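Local atomic coordinates of SMI1/KNR4 family protein (Pseudomonas syringae pv. tomato, PDB entry 2PAG), a protein that is of unknown function but binds calcium and belongs to the SMI1/KNR4 family of the SUKH clan. Residues Leu8-Glu13 / Thr48-Tyr54; Val4-Leu8 / Ala128-Leu133; Leu71-Cys75 / Leu87-Cys91. All blocks are in the same frame, centred on the assembly; numbering follows the deposited sequence.

Interaction 1: residues Leu8-Glu13 / Thr48-Tyr54; sequences LREANE and TVSDVVY
The guanidinium of R9 meets the backbone oxygen of T48 at its edge, while the carboxylate of D51 approaches it obliquely, the two planes 36° apart. NH1 serves both partners: it donates a bent hydrogen bond to T48 O at 2.9 Å, and it forms a salt bridge with D51 OD1. NH2 adds a weak hydrogen bond to D51 OD2, so the carboxylate is gripped at both oxygens. Bends at chi2 and chi3 bring the arginine CD alongside V49 and V52, 4.1 Å from V52 CG2. The second flat group, the Y54 ring, has the carbonyl oxygen of A11 at its edge, and A11 CB lies 3.7 Å from Y54 CD1.

Two further bonds join the segments, one from a side chain, one between backbones. N12 sends its side chain away from the backbone N (chi1 179°), which brings OD1 within 2.9 Å of V53 N, the donor in the plane of the amide carbonyl. One residue on, E13 N donates to V53 O at 2.8 Å. Deeper in, the side chains of L8 and V49 cross at about a right angle, L8 CD1 4.0 Å from V49 CG2, and W132 of helix 124-132 covers both L8 and V52. Here the exit of helix 2-11 is tied to the chain leaving helix 40-49, which reverses through a type I beta turn from V49 to V52, closed by V52 N bonding to V49 O.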
loop_
_atom_site.group_PDB
_atom_site.type_symbol
_atom_site.label_atom_id
_atom_site.label_comp_id
_atom_site.label_asym_id
_atom_site.label_seq_id
_atom_site.Cartn_x
_atom_site.Cartn_y
_atom_site.Cartn_z
ATOM N N LEU A 8 -11.146 4.351 -8.460
ATOM C CA LEU A 8 -9.704 4.332 -8.671
ATOM C C LEU A 8 -9.331 3.899 -10.084
ATOM O O LEU A 8 -8.515 4.547 -10.747
ATOM C CB LEU A 8 -9.027 3.405 -7.658
ATOM C CG LEU A 8 -8.730 3.983 -6.277
ATOM C CD1 LEU A 8 -8.266 2.863 -5.360
ATOM C CD2 LEU A 8 -7.668 5.074 -6.391
ATOM N N ARG A 9 -9.938 2.811 -10.548
ATOM C CA ARG A 9 -9.647 2.284 -11.875
ATOM C C ARG A 9 -9.921 3.304 -12.970
ATOM O O ARG A 9 -9.122 3.466 -13.889
ATOM C CB ARG A 9 -10.481 1.030 -12.146
ATOM C CG ARG A 9 -10.340 -0.069 -11.107
ATOM C CD ARG A 9 -8.958 -0.658 -11.094
ATOM N NE ARG A 9 -8.509 -1.059 -12.425
ATOM C CZ ARG A 9 -7.456 -1.840 -12.643
ATOM N NH1 ARG A 9 -6.757 -2.307 -11.617
ATOM N NH2 ARG A 9 -7.083 -2.134 -13.883
ATOM N N GLU A 10 -11.052 3.991 -12.872
ATOM C CA GLU A 10 -11.422 4.974 -13.879
ATOM C C GLU A 10 -10.637 6.284 -13.766
ATOM O O GLU A 10 -10.588 7.070 -14.717
ATOM C CB GLU A 10 -12.936 5.217 -13.818
ATOM C CG GLU A 10 -13.725 3.982 -14.247
ATOM C CD GLU A 10 -15.234 4.179 -14.292
ATOM O OE1 GLU A 10 -15.710 5.324 -14.142
ATOM O OE2 GLU A 10 -15.941 3.165 -14.488
ATOM N N ALA A 11 -10.003 6.509 -12.618
ATOM C CA ALA A 11 -9.221 7.724 -12.424
ATOM C C ALA A 11 -7.758 7.484 -12.776
ATOM O O ALA A 11 -6.950 8.421 -12.768
ATOM C CB ALA A 11 -9.333 8.202 -10.982
ATOM N N ASN A 12 -7.426 6.231 -13.086
ATOM C CA ASN A 12 -6.054 5.855 -13.424
ATOM C C ASN A 12 -5.432 6.771 -14.466
ATOM O O ASN A 12 -6.010 7.002 -15.531
ATOM C CB ASN A 12 -5.984 4.418 -13.941
ATOM C CG ASN A 12 -4.573 4.018 -14.328
ATOM O OD1 ASN A 12 -3.688 3.942 -13.477
ATOM N ND2 ASN A 12 -4.351 3.779 -15.620
ATOM N N GLU A 13 -4.239 7.268 -14.161
ATOM C CA GLU A 13 -3.538 8.174 -15.060
ATOM C C GLU A 13 -2.540 7.452 -15.957
ATOM O O GLU A 13 -1.751 6.620 -15.499
ATOM C CB GLU A 13 -2.815 9.242 -14.242
ATOM C CG GLU A 13 -3.695 9.939 -13.219
ATOM C CD GLU A 13 -2.903 10.855 -12.307
ATOM O OE1 GLU A 13 -1.665 10.695 -12.235
ATOM O OE2 GLU A 13 -3.513 11.724 -11.653
ATOM N N THR A 48 -6.405 -5.787 -6.607
ATOM C CA THR A 48 -7.395 -5.077 -7.409
ATOM C C THR A 48 -7.049 -3.684 -7.918
ATOM O O THR A 48 -7.560 -3.267 -8.959
ATOM C CB THR A 48 -8.722 -4.963 -6.640
ATOM O OG1 THR A 48 -8.532 -4.173 -5.457
ATOM C CG2 THR A 48 -9.199 -6.327 -6.233
ATOM N N VAL A 49 -6.199 -2.953 -7.203
ATOM C CA VAL A 49 -5.872 -1.597 -7.636
ATOM C C VAL A 49 -4.404 -1.169 -7.572
ATOM O O VAL A 49 -4.103 -0.001 -7.806
ATOM C CB VAL A 49 -6.715 -0.556 -6.851
ATOM C CG1 VAL A 49 -8.196 -0.806 -7.085
ATOM C CG2 VAL A 49 -6.418 -0.630 -5.364
ATOM N N SER A 50 -3.486 -2.096 -7.287
ATOM C CA SER A 50 -2.080 -1.702 -7.191
ATOM C C SER A 50 -1.418 -1.366 -8.529
ATOM O O SER A 50 -0.218 -1.069 -8.573
ATOM C CB SER A 50 -1.248 -2.744 -6.416
ATOM O OG SER A 50 -1.107 -3.981 -7.092
ATOM N N ASP A 51 -2.188 -1.411 -9.615
ATOM C CA ASP A 51 -1.650 -1.041 -10.924
ATOM C C ASP A 51 -2.115 0.376 -11.257
ATOM O O ASP A 51 -1.845 0.901 -12.342
ATOM C CB ASP A 51 -2.122 -2.023 -12.005
ATOM C CG ASP A 51 -3.629 -2.021 -12.186
ATOM O OD1 ASP A 51 -4.351 -1.807 -11.192
ATOM O OD2 ASP A 51 -4.096 -2.257 -13.327
ATOM N N VAL A 52 -2.799 1.001 -10.307
ATOM C CA VAL A 52 -3.321 2.348 -10.489
ATOM C C VAL A 52 -2.347 3.478 -10.149
ATOM O O VAL A 52 -1.590 3.419 -9.162
ATOM C CB VAL A 52 -4.628 2.545 -9.666
ATOM C CG1 VAL A 52 -5.083 3.994 -9.728
ATOM C CG2 VAL A 52 -5.718 1.627 -10.208
ATOM N N VAL A 53 -2.366 4.499 -11.001
ATOM C CA VAL A 53 -1.545 5.690 -10.838
ATOM C C VAL A 53 -2.530 6.842 -10.661
ATOM O O VAL A 53 -3.389 7.061 -11.521
ATOM C CB VAL A 53 -0.679 5.934 -12.092
ATOM C CG1 VAL A 53 0.157 7.186 -11.914
ATOM C CG2 VAL A 53 0.207 4.721 -12.352
ATOM N N TYR A 54 -2.430 7.556 -9.540
ATOM C CA TYR A 54 -3.332 8.675 -9.278
ATOM C C TYR A 54 -2.861 9.644 -8.196
ATOM O O TYR A 54 -2.280 9.240 -7.185
ATOM C CB TYR A 54 -4.717 8.177 -8.857
ATOM C CG TYR A 54 -5.660 9.319 -8.549
ATOM C CD1 TYR A 54 -6.348 9.970 -9.572
ATOM C CD2 TYR A 54 -5.798 9.804 -7.249
ATOM C CE1 TYR A 54 -7.144 11.079 -9.309
ATOM C CE2 TYR A 54 -6.590 10.915 -6.976
ATOM C CZ TYR A 54 -7.259 11.547 -8.012
ATOM O OH TYR A 54 -8.038 12.652 -7.755
#

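Interaction 2: residues Val4-Leu8 / Ala128-Leu133; sequences VIEQL and ARDVWL
L8 and L133 interlock through their methyl groups, L8 CD2 lying 3.5 Å from L133 CD2 as the two side chains cross at a slant. The same L8 methyl rests over one face of the W132 indole, 3.9 Å from the centroid of the six-membered ring and 19° off its normal, a CH-pi contact. L8 CD1 turns to the rim of that ring at CZ3 and also reaches A128 CB at 4.2 Å. On the other side of L133, the side chain of Q7 lies along CD1: extended beyond CG, it carries its amide past the leucine, and NE2 comes within 3.1 Å of L133 CD1, a tight approach of a polar group to a methyl. V4, one turn before L8, closes the row, with CG1 4.3 Å from L133 CD1 and 4.2 Å from the CB of R129.

This is a helix pair in a mixed alpha and beta fold with an antiparallel sheet, joining the first and last helices of the chain: the short segments 4-8 and 128-132 run in broadly the same direction, 36° apart, with axes 10.8 Å from each other. Near its C-terminus the second helix widens into a pi-type turn, with L133 N bonded to A128 O.

Further out, W132 is fixed by its indole nitrogen, which donates to Y54 O, while V52 and P59 also touch its side chain. W125, about two turns earlier on the same helix, packs against V4 and I5. At the exposed margin R129 turns its guanidinium from helix 2-11 and forms a salt bridge with D130, gripping it side-on, NE to OD1 and NH2 to OD2; the first of these bonds is nearly straight at 170°.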
loop_
_atom_site.group_PDB
_atom_site.type_symbol
_atom_site.label_atom_id
_atom_site.label_comp_id
_atom_site.label_asym_id
_atom_site.label_seq_id
_atom_site.Cartn_x
_atom_site.Cartn_y
_atom_site.Cartn_z
ATOM N N VAL A 4 -15.587 2.118 -4.749
ATOM C CA VAL A 4 -14.247 2.664 -4.584
ATOM C C VAL A 4 -13.275 2.107 -5.620
ATOM O O VAL A 4 -12.467 2.849 -6.187
ATOM C CB VAL A 4 -13.720 2.383 -3.155
ATOM C CG1 VAL A 4 -12.346 3.007 -2.964
ATOM C CG2 VAL A 4 -14.700 2.941 -2.134
ATOM N N ILE A 5 -13.360 0.805 -5.884
ATOM C CA ILE A 5 -12.466 0.198 -6.860
ATOM C C ILE A 5 -12.692 0.855 -8.217
ATOM O O ILE A 5 -11.736 1.253 -8.885
ATOM C CB ILE A 5 -12.687 -1.330 -6.965
ATOM C CG1 ILE A 5 -12.224 -1.999 -5.667
ATOM C CG2 ILE A 5 -11.919 -1.887 -8.166
ATOM C CD1 ILE A 5 -12.464 -3.485 -5.620
ATOM N N GLU A 6 -13.955 0.990 -8.609
ATOM C CA GLU A 6 -14.287 1.624 -9.888
ATOM C C GLU A 6 -13.731 3.044 -9.964
ATOM O O GLU A 6 -13.169 3.445 -10.987
ATOM C CB GLU A 6 -15.812 1.652 -10.090
ATOM C CG GLU A 6 -16.292 2.512 -11.275
ATOM C CD GLU A 6 -17.817 2.548 -11.417
ATOM O OE1 GLU A 6 -18.531 2.443 -10.398
ATOM O OE2 GLU A 6 -18.307 2.697 -12.551
ATOM N N GLN A 7 -13.884 3.794 -8.875
ATOM C CA GLN A 7 -13.408 5.168 -8.813
ATOM C C GLN A 7 -11.910 5.229 -9.097
ATOM O O GLN A 7 -11.447 6.059 -9.878
ATOM C CB GLN A 7 -13.698 5.760 -7.432
ATOM C CG GLN A 7 -13.652 7.278 -7.379
ATOM C CD GLN A 7 -13.850 7.817 -5.972
ATOM O OE1 GLN A 7 -14.661 7.297 -5.203
ATOM N NE2 GLN A 7 -13.114 8.871 -5.632
ATOM N N LEU A 8 -11.146 4.351 -8.460
ATOM C CA LEU A 8 -9.704 4.332 -8.671
ATOM C C LEU A 8 -9.331 3.899 -10.084
ATOM O O LEU A 8 -8.515 4.547 -10.747
ATOM C CB LEU A 8 -9.027 3.405 -7.658
ATOM C CG LEU A 8 -8.730 3.983 -6.277
ATOM C CD1 LEU A 8 -8.266 2.863 -5.360
ATOM C CD2 LEU A 8 -7.668 5.074 -6.391
ATOM N N ALA A 128 -7.939 4.488 0.941
ATOM C CA ALA A 128 -7.926 4.705 -0.499
ATOM C C ALA A 128 -8.942 5.768 -0.907
ATOM O O ALA A 128 -8.662 6.621 -1.753
ATOM C CB ALA A 128 -8.219 3.401 -1.221
ATOM N N ARG A 129 -10.116 5.712 -0.290
ATOM C CA ARG A 129 -11.195 6.640 -0.594
ATOM C C ARG A 129 -10.996 8.022 0.002
ATOM O O ARG A 129 -11.181 9.031 -0.679
ATOM C CB ARG A 129 -12.522 6.079 -0.082
ATOM C CG ARG A 129 -13.730 6.947 -0.401
ATOM C CD ARG A 129 -14.952 6.466 0.349
ATOM N NE ARG A 129 -14.827 6.707 1.782
ATOM C CZ ARG A 129 -15.552 6.087 2.706
ATOM N NH1 ARG A 129 -16.456 5.186 2.343
ATOM N NH2 ARG A 129 -15.373 6.365 3.990
ATOM N N ASP A 130 -10.602 8.065 1.270
ATOM C CA ASP A 130 -10.450 9.331 1.967
ATOM C C ASP A 130 -9.080 10.001 1.916
ATOM O O ASP A 130 -8.955 11.180 2.248
ATOM C CB ASP A 130 -10.916 9.159 3.415
ATOM C CG ASP A 130 -12.331 8.588 3.502
ATOM O OD1 ASP A 130 -13.141 8.861 2.587
ATOM O OD2 ASP A 130 -12.641 7.876 4.483
ATOM N N VAL A 131 -8.056 9.265 1.496
ATOM C CA VAL A 131 -6.722 9.845 1.406
ATOM C C VAL A 131 -6.159 9.820 -0.013
ATOM O O VAL A 131 -5.846 10.864 -0.583
ATOM C CB VAL A 131 -5.728 9.131 2.351
ATOM C CG1 VAL A 131 -4.332 9.733 2.188
ATOM C CG2 VAL A 131 -6.197 9.268 3.796
ATOM N N TRP A 132 -6.036 8.633 -0.592
ATOM C CA TRP A 132 -5.483 8.528 -1.938
ATOM C C TRP A 132 -6.326 9.266 -2.985
ATOM O O TRP A 132 -5.809 10.108 -3.720
ATOM C CB TRP A 132 -5.318 7.047 -2.319
ATOM C CG TRP A 132 -4.495 6.819 -3.567
ATOM C CD1 TRP A 132 -3.735 7.741 -4.236
ATOM C CD2 TRP A 132 -4.335 5.583 -4.274
ATOM N NE1 TRP A 132 -3.115 7.153 -5.314
ATOM C CE2 TRP A 132 -3.466 5.829 -5.362
ATOM C CE3 TRP A 132 -4.844 4.289 -4.092
ATOM C CZ2 TRP A 132 -3.094 4.826 -6.266
ATOM C CZ3 TRP A 132 -4.475 3.295 -4.989
ATOM C CH2 TRP A 132 -3.607 3.568 -6.062
ATOM N N LEU A 133 -7.625 8.978 -3.022
ATOM C CA LEU A 133 -8.522 9.614 -3.988
ATOM C C LEU A 133 -8.757 11.094 -3.703
ATOM O O LEU A 133 -9.354 11.802 -4.518
ATOM C CB LEU A 133 -9.860 8.876 -4.027
ATOM C CG LEU A 133 -9.844 7.589 -4.855
ATOM C CD1 LEU A 133 -11.110 6.776 -4.595
ATOM C CD2 LEU A 133 -9.727 7.945 -6.329
#

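Interaction 3: residues Leu71-Cys75 / Leu87-Cys91; sequences LPEVC and LIPIC
P89 presents its ring to helix 71-81, and the side chains of V74 and C75 receive it in this helix-on-sheet contact, where the helix lies against edge strand 88-93 of the four-stranded antiparallel sheet. The ring is the bump. V74 CG1 comes to its CB at 3.9 Å, the two side chains sliding past each other in opposite directions, and C75 SG touches CD at 3.7 Å. Valine and cysteine thus take different corners of one proline, whose CB is directed toward the helix.

The methyl CG2 of I88 is a second, smaller bump, filling the notch between L71 and C75, 4.1 Å from L71 CD1 and 4.2 Å from C75 SG. CG2 stands anti to the I88 backbone N, which places it in this notch, and L71 crosses the isoleucine side chain at about a right angle. All five residues are buried, and I30 and L34 of helix 24-34 pack against L71 and C75 respectively from outside the pair.

Past P89 the chain turns a corner at I90, whose side chain leaves the helix for V100 and W127; I90 and C91 both face Y98 in a classic beta bulge. The contact itself is apolar apart from one backbone group: the carbonyl oxygen of P89 is buried with no partner in the model, and L71 CD1 sits 3.5 Å from P89 O.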
loop_
_atom_site.group_PDB
_atom_site.type_symbol
_atom_site.label_atom_id
_atom_site.label_comp_id
_atom_site.label_asym_id
_atom_site.label_seq_id
_atom_site.Cartn_x
_atom_site.Cartn_y
_atom_site.Cartn_z
ATOM N N LEU A 71 7.153 -3.298 -2.398
ATOM C CA LEU A 71 6.903 -3.575 -0.983
ATOM C C LEU A 71 8.065 -4.070 -0.122
ATOM O O LEU A 71 8.295 -3.535 0.965
ATOM C CB LEU A 71 5.702 -4.522 -0.832
ATOM C CG LEU A 71 5.134 -4.707 0.582
ATOM C CD1 LEU A 71 4.868 -3.345 1.239
ATOM C CD2 LEU A 71 3.842 -5.513 0.506
ATOM N N PRO A 72 8.810 -5.091 -0.577
ATOM C CA PRO A 72 9.919 -5.555 0.263
ATOM C C PRO A 72 10.950 -4.465 0.546
ATOM O O PRO A 72 11.480 -4.385 1.655
ATOM C CB PRO A 72 10.494 -6.720 -0.537
ATOM C CG PRO A 72 9.280 -7.265 -1.239
ATOM C CD PRO A 72 8.614 -5.992 -1.727
ATOM N N GLU A 73 11.241 -3.635 -0.456
ATOM C CA GLU A 73 12.203 -2.552 -0.270
ATOM C C GLU A 73 11.622 -1.440 0.603
ATOM O O GLU A 73 12.331 -0.859 1.423
ATOM C CB GLU A 73 12.648 -1.972 -1.619
ATOM C CG GLU A 73 13.434 -2.935 -2.509
ATOM C CD GLU A 73 14.879 -3.145 -2.065
ATOM O OE1 GLU A 73 15.596 -3.913 -2.746
ATOM O OE2 GLU A 73 15.306 -2.550 -1.050
ATOM N N VAL A 74 10.339 -1.132 0.422
ATOM C CA VAL A 74 9.697 -0.099 1.229
ATOM C C VAL A 74 9.666 -0.541 2.702
ATOM O O VAL A 74 9.873 0.265 3.608
ATOM C CB VAL A 74 8.247 0.190 0.731
ATOM C CG1 VAL A 74 7.551 1.155 1.665
ATOM C CG2 VAL A 74 8.287 0.791 -0.669
ATOM N N CYS A 75 9.412 -1.827 2.939
ATOM C CA CYS A 75 9.373 -2.353 4.301
ATOM C C CYS A 75 10.739 -2.228 4.959
ATOM O O CYS A 75 10.854 -1.751 6.088
ATOM C CB CYS A 75 8.952 -3.824 4.306
ATOM S SG CYS A 75 7.186 -4.095 4.067
ATOM N N LEU A 87 3.879 -3.543 11.624
ATOM C CA LEU A 87 3.103 -2.706 10.710
ATOM C C LEU A 87 3.668 -2.820 9.301
ATOM O O LEU A 87 4.881 -2.709 9.102
ATOM C CB LEU A 87 3.161 -1.240 11.161
ATOM C CG LEU A 87 2.658 -0.910 12.568
ATOM C CD1 LEU A 87 2.715 0.607 12.788
ATOM C CD2 LEU A 87 1.226 -1.427 12.736
ATOM N N ILE A 88 2.790 -3.037 8.322
ATOM C CA ILE A 88 3.221 -3.149 6.929
ATOM C C ILE A 88 2.855 -1.884 6.164
ATOM O O ILE A 88 1.678 -1.546 6.035
ATOM C CB ILE A 88 2.551 -4.334 6.209
ATOM C CG1 ILE A 88 2.816 -5.633 6.968
ATOM C CG2 ILE A 88 3.088 -4.438 4.783
ATOM C CD1 ILE A 88 2.029 -6.817 6.431
ATOM N N PRO A 89 3.856 -1.176 5.625
ATOM C CA PRO A 89 3.549 0.050 4.881
ATOM C C PRO A 89 2.647 -0.160 3.680
ATOM O O PRO A 89 2.786 -1.139 2.952
ATOM C CB PRO A 89 4.925 0.551 4.452
ATOM C CG PRO A 89 5.813 0.059 5.542
ATOM C CD PRO A 89 5.311 -1.342 5.788
ATOM N N ILE A 90 1.704 0.757 3.486
ATOM C CA ILE A 90 0.844 0.692 2.320
ATOM C C ILE A 90 1.209 1.885 1.440
ATOM O O ILE A 90 1.025 1.849 0.230
ATOM C CB ILE A 90 -0.678 0.709 2.681
ATOM C CG1 ILE A 90 -1.494 0.715 1.387
ATOM C CG2 ILE A 90 -1.039 1.942 3.531
ATOM C CD1 ILE A 90 -2.985 0.498 1.586
ATOM N N CYS A 91 1.752 2.942 2.038
ATOM C CA CYS A 91 2.128 4.089 1.224
ATOM C C CYS A 91 3.084 5.054 1.898
ATOM O O CYS A 91 2.824 5.546 2.990
ATOM C CB CYS A 91 0.875 4.847 0.775
ATOM S SG CYS A 91 1.193 6.197 -0.390
#

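In the fold
Interactions 1 and 2 form one continuous cluster, their centres 9 Å apart. Both draw on helix 2-11 and share L8, whose side chain reaches into the two contacts, and the indole of W132 joins them directly, W132 NE1 lying 2.9 Å from Y54 O. Interaction 3 stands on the opposite side of the chain's centre, its own centre about 19 Å from each of the others and its nearest atoms about 6 Å from interaction 2. The calcium site can be placed relative to it: the side chain of I88 is about 8 Å from that of E101, a calcium ligand with D103 and T105, and about 13 Å from a bound calcium ion.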